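Homoserine dehydrogenase (Thermoplasma acidophilum, PDB 3ING) probably catalyses the NADP-dependent interconversion of aspartate semialdehyde and homoserine, a step in threonine and methionine biosynthesis, and binds NADPH. Local coordinates at residues D127-A132 against K137-E142; G110-T115 against L318-V323. All coordinates share one frame; numbering follows the deposited sequence. Where two conformers were deposited one is given.

Contact 1 (D127-A132 against K137-E142). With NA (sodium ion), chain B; EDO (1,2-ethanediol), chain H.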
ATOM      1  N   ASP A 127     -17.190  12.218  18.387  1.00 23.60           N
ATOM      2  CA  ASP A 127     -17.302  13.656  18.317  1.00 21.73           C
ATOM      3  C   ASP A 127     -16.421  14.224  17.236  1.00 21.26           C
ATOM      4  O   ASP A 127     -16.815  15.139  16.532  1.00 17.78           O
ATOM      5  CB  ASP A 127     -16.948  14.289  19.659  1.00 24.39           C
ATOM      6  CG  ASP A 127     -17.968  13.957  20.731  1.00 30.70           C
ATOM      7  OD1 ASP A 127     -19.157  13.994  20.388  1.00 26.68           O
ATOM      8  OD2 ASP A 127     -17.570  13.644  21.876  1.00 30.79           O
ATOM      9  N   ILE A 128     -15.226  13.675  17.081  1.00 20.50           N
ATOM     10  CA  ILE A 128     -14.372  14.126  15.995  1.00 20.95           C
ATOM     11  C   ILE A 128     -15.008  13.861  14.634  1.00 23.68           C
ATOM     12  O   ILE A 128     -14.993  14.739  13.770  1.00 20.99           O
ATOM     13  CB  ILE A 128     -12.985  13.476  16.047  1.00 20.72           C
ATOM     14  CG1 ILE A 128     -12.223  13.998  17.268  1.00 20.31           C
ATOM     15  CG2 ILE A 128     -12.232  13.721  14.703  1.00 16.57           C
ATOM     16  CD1 ILE A 128     -10.941  13.216  17.588  1.00 18.25           C
HETATM   17  N   MSE A 129     -15.584  12.675  14.411  1.00 22.23           N
HETATM   18  CA  MSE A 129     -16.163  12.401  13.053  1.00 22.08           C
HETATM   19  C   MSE A 129     -17.421  13.182  12.801  1.00 23.95           C
HETATM   20  O   MSE A 129     -17.708  13.571  11.661  1.00 24.48           O
HETATM   21  CB  MSE A 129     -16.399  10.921  12.861  1.00 21.36           C
HETATM   22  CG  MSE A 129     -15.109  10.143  13.002  1.00 23.91           C
HETATM   23 SE   MSE A 129     -13.685  10.750  11.738  0.75 26.49          SE
HETATM   24  CE  MSE A 129     -12.302   9.575  12.293  1.00 30.28           C
ATOM     25  N   ASP A 130     -18.172  13.429  13.866  1.00 22.14           N
ATOM     26  CA  ASP A 130     -19.361  14.256  13.780  1.00 21.99           C
ATOM     27  C   ASP A 130     -19.008  15.674  13.342  1.00 23.17           C
ATOM     28  O   ASP A 130     -19.671  16.258  12.493  1.00 22.34           O
ATOM     29  CB  ASP A 130     -20.038  14.301  15.123  1.00 24.74           C
ATOM     30  CG  ASP A 130     -21.333  15.055  15.097  1.00 36.19           C
ATOM     31  OD1 ASP A 130     -22.017  15.032  14.048  1.00 34.36           O
ATOM     32  OD2 ASP A 130     -21.655  15.660  16.138  1.00 37.93           O
ATOM     33  N   SER A 131     -17.979  16.246  13.944  1.00 22.12           N
ATOM     34  CA  SER A 131     -17.581  17.605  13.591  1.00 21.75           C
ATOM     35  C   SER A 131     -17.046  17.610  12.147  1.00 20.45           C
ATOM     36  O   SER A 131     -17.298  18.545  11.376  1.00 21.68           O
ATOM     37  CB  SER A 131     -16.552  18.114  14.608  1.00 24.08           C
ATOM     38  OG  SER A 131     -16.119  19.430  14.312  1.00 25.68           O
ATOM     39  N   ALA A 132     -16.302  16.573  11.770  1.00 23.86           N
ATOM     40  CA  ALA A 132     -15.803  16.465  10.391  1.00 22.17           C
ATOM     41  C   ALA A 132     -16.999  16.452   9.404  1.00 25.89           C
ATOM     42  O   ALA A 132     -17.048  17.194   8.419  1.00 25.47           O
ATOM     43  CB  ALA A 132     -14.944  15.204  10.229  1.00 22.80           C
ATOM     44  N   LYS A 137     -15.526  18.184   6.174  1.00 23.17           N
ATOM     45  CA  LYS A 137     -14.070  18.122   6.119  1.00 23.08           C
ATOM     46  C   LYS A 137     -13.644  16.713   6.346  1.00 24.06           C
ATOM     47  O   LYS A 137     -14.484  15.832   6.607  1.00 25.21           O
ATOM     48  CB  LYS A 137     -13.419  19.034   7.148  1.00 21.60           C
ATOM     49  CG  LYS A 137     -13.814  20.458   7.053  1.00 29.62           C
ATOM     50  CD  LYS A 137     -13.331  21.084   5.783  1.00 27.84           C
ATOM     51  CE  LYS A 137     -13.714  22.525   5.725  1.00 42.47           C
ATOM     52  NZ  LYS A 137     -15.168  22.692   5.455  1.00 52.65           N
ATOM     53  N   TYR A 138     -12.331  16.499   6.211  1.00 22.53           N
ATOM     54  CA  TYR A 138     -11.709  15.183   6.346  1.00 24.43           C
ATOM     55  C   TYR A 138     -10.602  15.185   7.354  1.00 22.94           C
ATOM     56  O   TYR A 138     -10.020  16.230   7.623  1.00 22.34           O
ATOM     57  CB  TYR A 138     -11.079  14.752   5.010  1.00 26.81           C
ATOM     58  CG  TYR A 138     -12.080  14.648   3.891  1.00 27.32           C
ATOM     59  CD1 TYR A 138     -12.873  13.515   3.751  1.00 37.10           C
ATOM     60  CD2 TYR A 138     -12.276  15.684   3.006  1.00 40.02           C
ATOM     61  CE1 TYR A 138     -13.812  13.405   2.729  1.00 39.51           C
ATOM     62  CE2 TYR A 138     -13.226  15.584   1.986  1.00 39.67           C
ATOM     63  CZ  TYR A 138     -13.977  14.440   1.853  1.00 41.88           C
ATOM     64  OH  TYR A 138     -14.922  14.331   0.854  1.00 45.61           O
ATOM     65  N   ILE A 139     -10.319  13.989   7.893  1.00 24.10           N
ATOM     66  CA  ILE A 139      -9.180  13.765   8.725  1.00 23.89           C
ATOM     67  C   ILE A 139      -8.467  12.515   8.273  1.00 25.23           C
ATOM     68  O   ILE A 139      -9.103  11.478   8.006  1.00 23.54           O
ATOM     69  CB  ILE A 139      -9.573  13.667  10.243  1.00 28.04           C
ATOM     70  CG1 ILE A 139      -8.317  13.466  11.090  1.00 22.93           C
ATOM     71  CG2 ILE A 139     -10.684  12.580  10.500  1.00 21.53           C
ATOM     72  CD1 ILE A 139      -8.483  13.835  12.595  1.00 24.00           C
ATOM     73  N   ARG A 140      -7.136  12.610   8.161  1.00 21.92           N
ATOM     74  CA  ARG A 140      -6.305  11.443   7.885  1.00 22.58           C
ATOM     75  C   ARG A 140      -5.320  11.246   9.034  1.00 21.10           C
ATOM     76  O   ARG A 140      -4.973  12.190   9.770  1.00 21.54           O
ATOM     77  CB  ARG A 140      -5.606  11.522   6.510  1.00 23.30           C
ATOM     78  CG  ARG A 140      -6.551  11.550   5.315  1.00 25.08           C
ATOM     79  CD  ARG A 140      -5.753  11.360   3.964  1.00 23.33           C
ATOM     80  NE  ARG A 140      -5.203  10.010   3.906  1.00 25.00           N
ATOM     81  CZ  ARG A 140      -5.877   8.931   3.473  1.00 22.72           C
ATOM     82  NH1 ARG A 140      -7.100   9.040   3.033  1.00 24.64           N
ATOM     83  NH2 ARG A 140      -5.306   7.726   3.485  1.00 24.20           N
ATOM     84  N   TYR A 141      -4.923   9.987   9.209  1.00 22.51           N
ATOM     85  CA  TYR A 141      -4.228   9.521  10.411  1.00 24.01           C
ATOM     86  C   TYR A 141      -3.266   8.359  10.181  1.00 21.78           C
ATOM     87  O   TYR A 141      -3.061   7.502  11.040  1.00 20.90           O
ATOM     88  CB  TYR A 141      -5.286   9.242  11.486  1.00 21.96           C
ATOM     89  CG  TYR A 141      -6.516   8.461  11.015  1.00 20.13           C
ATOM     90  CD1 TYR A 141      -6.502   7.074  10.975  1.00 18.77           C
ATOM     91  CD2 TYR A 141      -7.682   9.107  10.636  1.00 22.66           C
ATOM     92  CE1 TYR A 141      -7.618   6.345  10.558  1.00 20.32           C
ATOM     93  CE2 TYR A 141      -8.809   8.379  10.229  1.00 24.19           C
ATOM     94  CZ  TYR A 141      -8.760   7.000  10.176  1.00 26.10           C
ATOM     95  OH  TYR A 141      -9.865   6.263   9.765  1.00 24.46           O
ATOM     96  N   GLU A 142      -2.608   8.375   9.028  1.00 21.15           N
ATOM     97  CA  GLU A 142      -1.636   7.346   8.724  1.00 21.07           C
ATOM     98  C   GLU A 142      -0.633   7.087   9.838  1.00 21.43           C
ATOM     99  O   GLU A 142      -0.377   5.948  10.204  1.00 24.26           O
ATOM    100  CB  GLU A 142      -0.845   7.706   7.475  1.00 21.13           C
ATOM    101  CG  GLU A 142       0.033   6.540   6.987  1.00 26.84           C
ATOM    102  CD  GLU A 142      -0.827   5.361   6.565  1.00 31.58           C
ATOM    103  OE1 GLU A 142      -1.652   5.548   5.662  1.00 29.11           O
ATOM    104  OE2 GLU A 142      -0.696   4.281   7.171  1.00 29.73           O
TER
HETATM  105 NA    NA B 325       1.023   3.841   9.391  1.00 28.32          NA
HETATM  106  C1  EDO H 331     -16.592  14.886   4.530  1.00 51.18           C
HETATM  107  O1  EDO H 331     -17.030  15.334   5.817  1.00 45.42           O
HETATM  108  C2  EDO H 331     -17.784  14.738   3.605  1.00 57.11           C
HETATM  109  O2  EDO H 331     -17.834  15.873   2.730  1.00 60.15           O
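Met-129, present as selenomethionine, runs across Ile-139 at about a right angle, and its selenium rests on one methyl branch of the isoleucine, SE to CG2 3.7 Å. The terminal methyl keeps to the same branch, with Met-129 CE 3.9 Å from Ile-139 CG2. A bend in the middle of the chain (chi2 -57°) turns the selenium toward the strand, although the CB of Met-129 does not itself face it. Beyond Ile-139 the same CE comes obliquely to the ring of Tyr-141, 4.2 Å from CE2, while the hydroxyl of that ring is hydrogen-bonded to His-224. Ile-139 thus offers its two branches to different helix residues: CG2 meets Met-129, and the longer arm, set anti to the backbone N (chi1 -178°), carries CD1 to a looser contact with Ile-128 CG2 at 4.3 Å. Helix 119-135 and strand 139-140 are the second and third elements of a beta-alpha-beta unit that starts at strand 112-115 in the Rossmann-type NADP-binding domain; these apolar side chains pack the helix against strand 139-140, the outermost parallel strand of the mixed sheet within this chain. Where the chain turns from helix to strand, the backbones also meet. Lys-137 N donates to Ala-132 O at 2.9 Å. Lys-137 O accepts a bond from O1 of an ethanediol, probably from the crystallisation liquor, whose C1 lies over one face of the Tyr-138 ring, near its rim. At the far end of 137-142, Glu-142 binds the sodium ion twice, through its backbone O and through OE2 at 2.8 Å; carbonyl oxygens of Val-145, Ala-146 and Val-149 complete the site.

Contact 2 (G110-T115 against L318-V323)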
ATOM      1  N   GLY A 110     -12.537  25.850   8.207  1.00 28.87           N
ATOM      2  CA  GLY A 110     -12.365  25.534   6.788  1.00 28.08           C
ATOM      3  C   GLY A 110     -11.171  24.657   6.453  1.00 27.06           C
ATOM      4  O   GLY A 110     -10.744  24.582   5.288  1.00 28.42           O
HETATM    5  N   MSE A 111     -10.643  23.955   7.447  1.00 23.82           N
HETATM    6  CA  MSE A 111      -9.473  23.161   7.229  1.00 24.11           C
HETATM    7  C   MSE A 111      -9.739  21.678   7.371  1.00 24.79           C
HETATM    8  O   MSE A 111     -10.635  21.261   8.127  1.00 24.43           O
HETATM    9  CB  MSE A 111      -8.400  23.548   8.235  1.00 23.91           C
HETATM   10  CG  MSE A 111      -7.991  24.990   8.184  1.00 27.18           C
HETATM   11 SE   MSE A 111      -6.499  25.312   9.354  0.75 27.11          SE
HETATM   12  CE  MSE A 111      -7.088  25.796  10.622  1.00 28.94           C
ATOM     13  N   ASN A 112      -8.960  20.866   6.645  1.00 22.85           N
ATOM     14  CA  ASN A 112      -8.935  19.422   6.945  1.00 21.09           C
ATOM     15  C   ASN A 112      -7.851  19.186   7.964  1.00 19.79           C
ATOM     16  O   ASN A 112      -7.115  20.118   8.318  1.00 21.00           O
ATOM     17  CB  ASN A 112      -8.706  18.584   5.682  1.00 21.63           C
ATOM     18  CG  ASN A 112      -9.811  18.719   4.688  1.00 24.51           C
ATOM     19  OD1 ASN A 112     -10.996  18.535   5.003  1.00 20.63           O
ATOM     20  ND2 ASN A 112      -9.443  19.029   3.455  1.00 24.94           N
ATOM     21  N   VAL A 113      -7.748  17.947   8.467  1.00 19.99           N
ATOM     22  CA  VAL A 113      -6.757  17.606   9.448  1.00 18.88           C
ATOM     23  C   VAL A 113      -5.955  16.386   9.102  1.00 20.81           C
ATOM     24  O   VAL A 113      -6.478  15.408   8.582  1.00 18.06           O
ATOM     25  CB  VAL A 113      -7.439  17.390  10.860  1.00 19.26           C
ATOM     26  CG1 VAL A 113      -6.459  16.852  11.879  1.00 16.79           C
ATOM     27  CG2 VAL A 113      -8.034  18.711  11.358  1.00 14.60           C
ATOM     28  N   VAL A 114      -4.658  16.452   9.409  1.00 18.65           N
ATOM     29  CA  VAL A 114      -3.781  15.286   9.387  1.00 20.17           C
ATOM     30  C   VAL A 114      -3.197  15.120  10.784  1.00 22.14           C
ATOM     31  O   VAL A 114      -2.696  16.082  11.360  1.00 22.37           O
ATOM     32  CB  VAL A 114      -2.635  15.444   8.409  1.00 20.09           C
ATOM     33  CG1 VAL A 114      -1.677  14.317   8.610  1.00 16.78           C
ATOM     34  CG2 VAL A 114      -3.167  15.513   6.947  1.00 17.07           C
ATOM     35  N   THR A 115      -3.260  13.915  11.343  1.00 20.67           N
ATOM     36  CA  THR A 115      -2.729  13.724  12.665  1.00 19.97           C
ATOM     37  C   THR A 115      -1.829  12.500  12.786  1.00 21.20           C
ATOM     38  O   THR A 115      -2.066  11.458  12.188  1.00 23.04           O
ATOM     39  CB  THR A 115      -3.872  13.652  13.723  1.00 22.18           C
ATOM     40  OG1 THR A 115      -3.317  13.646  15.071  1.00 24.33           O
ATOM     41  CG2 THR A 115      -4.771  12.402  13.510  1.00 21.03           C
ATOM     42  N   LEU A 318      -0.271  15.190   1.142  1.00 21.87           N
ATOM     43  CA  LEU A 318      -0.310  15.135  -0.313  1.00 23.54           C
ATOM     44  C   LEU A 318      -1.583  14.440  -0.783  1.00 24.48           C
ATOM     45  O   LEU A 318      -2.212  14.882  -1.759  1.00 24.43           O
ATOM     46  CB  LEU A 318       0.950  14.446  -0.841  1.00 22.99           C
ATOM     47  CG  LEU A 318       2.211  15.256  -0.564  1.00 23.12           C
ATOM     48  CD1 LEU A 318       3.478  14.522  -1.035  1.00 23.39           C
ATOM     49  CD2 LEU A 318       2.102  16.643  -1.238  1.00 20.84           C
ATOM     50  N   LEU A 319      -2.030  13.414  -0.067  1.00 23.36           N
ATOM     51  CA  LEU A 319      -3.321  12.786  -0.437  1.00 24.69           C
ATOM     52  C   LEU A 319      -4.459  13.799  -0.313  1.00 25.34           C
ATOM     53  O   LEU A 319      -5.344  13.851  -1.168  1.00 26.50           O
ATOM     54  CB  LEU A 319      -3.621  11.550   0.414  1.00 19.46           C
ATOM     55  CG  LEU A 319      -2.784  10.279   0.131  1.00 20.34           C
ATOM     56  CD1 LEU A 319      -2.986   9.200   1.207  1.00 21.22           C
ATOM     57  CD2 LEU A 319      -3.206   9.771  -1.274  1.00 15.57           C
ATOM     58  N   LEU A 320      -4.428  14.622   0.732  1.00 23.92           N
ATOM     59  CA  LEU A 320      -5.492  15.609   0.918  1.00 27.38           C
ATOM     60  C   LEU A 320      -5.402  16.780  -0.060  1.00 29.92           C
ATOM     61  O   LEU A 320      -6.391  17.446  -0.315  1.00 32.07           O
ATOM     62  CB  LEU A 320      -5.540  16.101   2.350  1.00 24.45           C
ATOM     63  CG  LEU A 320      -6.216  15.155   3.324  1.00 26.75           C
ATOM     64  CD1 LEU A 320      -5.934  15.552   4.789  1.00 21.47           C
ATOM     65  CD2 LEU A 320      -7.712  15.150   3.081  1.00 29.36           C
ATOM     66  N   SER A 321      -4.222  17.009  -0.624  0.50 33.34           N
ATOM     67  CA  SER A 321      -4.053  18.077  -1.597  0.50 36.27           C
ATOM     68  C   SER A 321      -4.895  17.813  -2.840  0.50 40.26           C
ATOM     69  O   SER A 321      -5.335  18.755  -3.491  0.50 41.63           O
ATOM     70  CB  SER A 321      -2.587  18.257  -1.997  0.50 35.30           C
ATOM     71  OG  SER A 321      -2.143  17.230  -2.861  0.50 35.78           O
ATOM     72  N   LYS A 322      -5.147  16.538  -3.137  1.00 43.93           N
ATOM     73  CA  LYS A 322      -5.900  16.151  -4.330  1.00 47.12           C
ATOM     74  C   LYS A 322      -7.426  16.214  -4.130  1.00 49.28           C
ATOM     75  O   LYS A 322      -8.154  16.024  -5.085  1.00 50.76           O
ATOM     76  CB  LYS A 322      -5.510  14.738  -4.809  1.00 48.08           C
ATOM     77  CG  LYS A 322      -4.083  14.632  -5.322  1.00 53.48           C
ATOM     78  CD  LYS A 322      -3.167  13.840  -4.391  1.00 60.16           C
ATOM     79  CE  LYS A 322      -2.846  12.452  -4.926  1.00 60.02           C
ATOM     80  NZ  LYS A 322      -1.773  12.514  -5.965  1.00 62.90           N
ATOM     81  N   VAL A 323      -7.919  16.475  -2.919  1.00 52.51           N
ATOM     82  CA  VAL A 323      -9.377  16.586  -2.712  1.00 54.90           C
ATOM     83  C   VAL A 323      -9.908  17.821  -3.460  1.00 56.54           C
ATOM     84  O   VAL A 323      -9.344  18.921  -3.347  1.00 57.00           O
ATOM     85  CB  VAL A 323      -9.787  16.676  -1.204  1.00 55.70           C
ATOM     86  CG1 VAL A 323     -11.310  16.823  -1.066  1.00 56.04           C
ATOM     87  CG2 VAL A 323      -9.302  15.464  -0.407  1.00 53.48           C
TER
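Strand 112-115 belongs to the parallel part of the Rossmann-type sheet, between strands 85-88 and 139-140, and the C-terminal helix 306-321 packs over one of its faces. In this contact the helix reaches the strand through Leu-320, whose first torsion (chi1 -79°) sets CG beside the backbone N, from where CD1 extends to the strand. This methyl meets Val-114 CG2 closely, at 3.5 Å, the two side chains lying alongside and running in opposite senses. Leu-320 CD1 also lies 3.8 Å from Val-113 O and 4.2 Å from Asn-112 CB, spanning three consecutive strand residues without a polar bond. The CB of Val-113 points away from 318-323, and its side chain touches Tyr-103, Ala-106 and Phe-107 of helix 97-108; residues of opposite orientation on the strand therefore serve the helices on its two faces. Upstream, Gly-110, with positive phi, is the C-prime residue of the Schellman motif that closes helix 97-108 before the strand begins. Leu-318, Leu-319 and Lys-322 pack on Leu-160 of the second subunit, bringing this end of the chain to the dimer interface. At the start of the strand, OD1 of Asn-112 accepts a hydrogen bond from Tyr-138 N, just before strand 139-140, at 2.7 Å.

The two contacts have centres about 10 Å apart and meet through neighbouring strands of one sheet, 112-115 and the outer strand 139-140. Along the chain, strand 112-115 comes first and helix 119-135 and strand 139-140 follow, so contact 1 is local, whereas contact 2 brings back helix 306-321 after some 200 residues. Backbone pairing joins them directly, with Thr-115 N 2.9 Å from Arg-140 O, a probable hydrogen bond. The intervening chain contains the antiparallel sheet, after which helix 306-321 packs back on the nucleotide-binding domain. Side chains of both contacts lie about 10 Å from the bound NADPH.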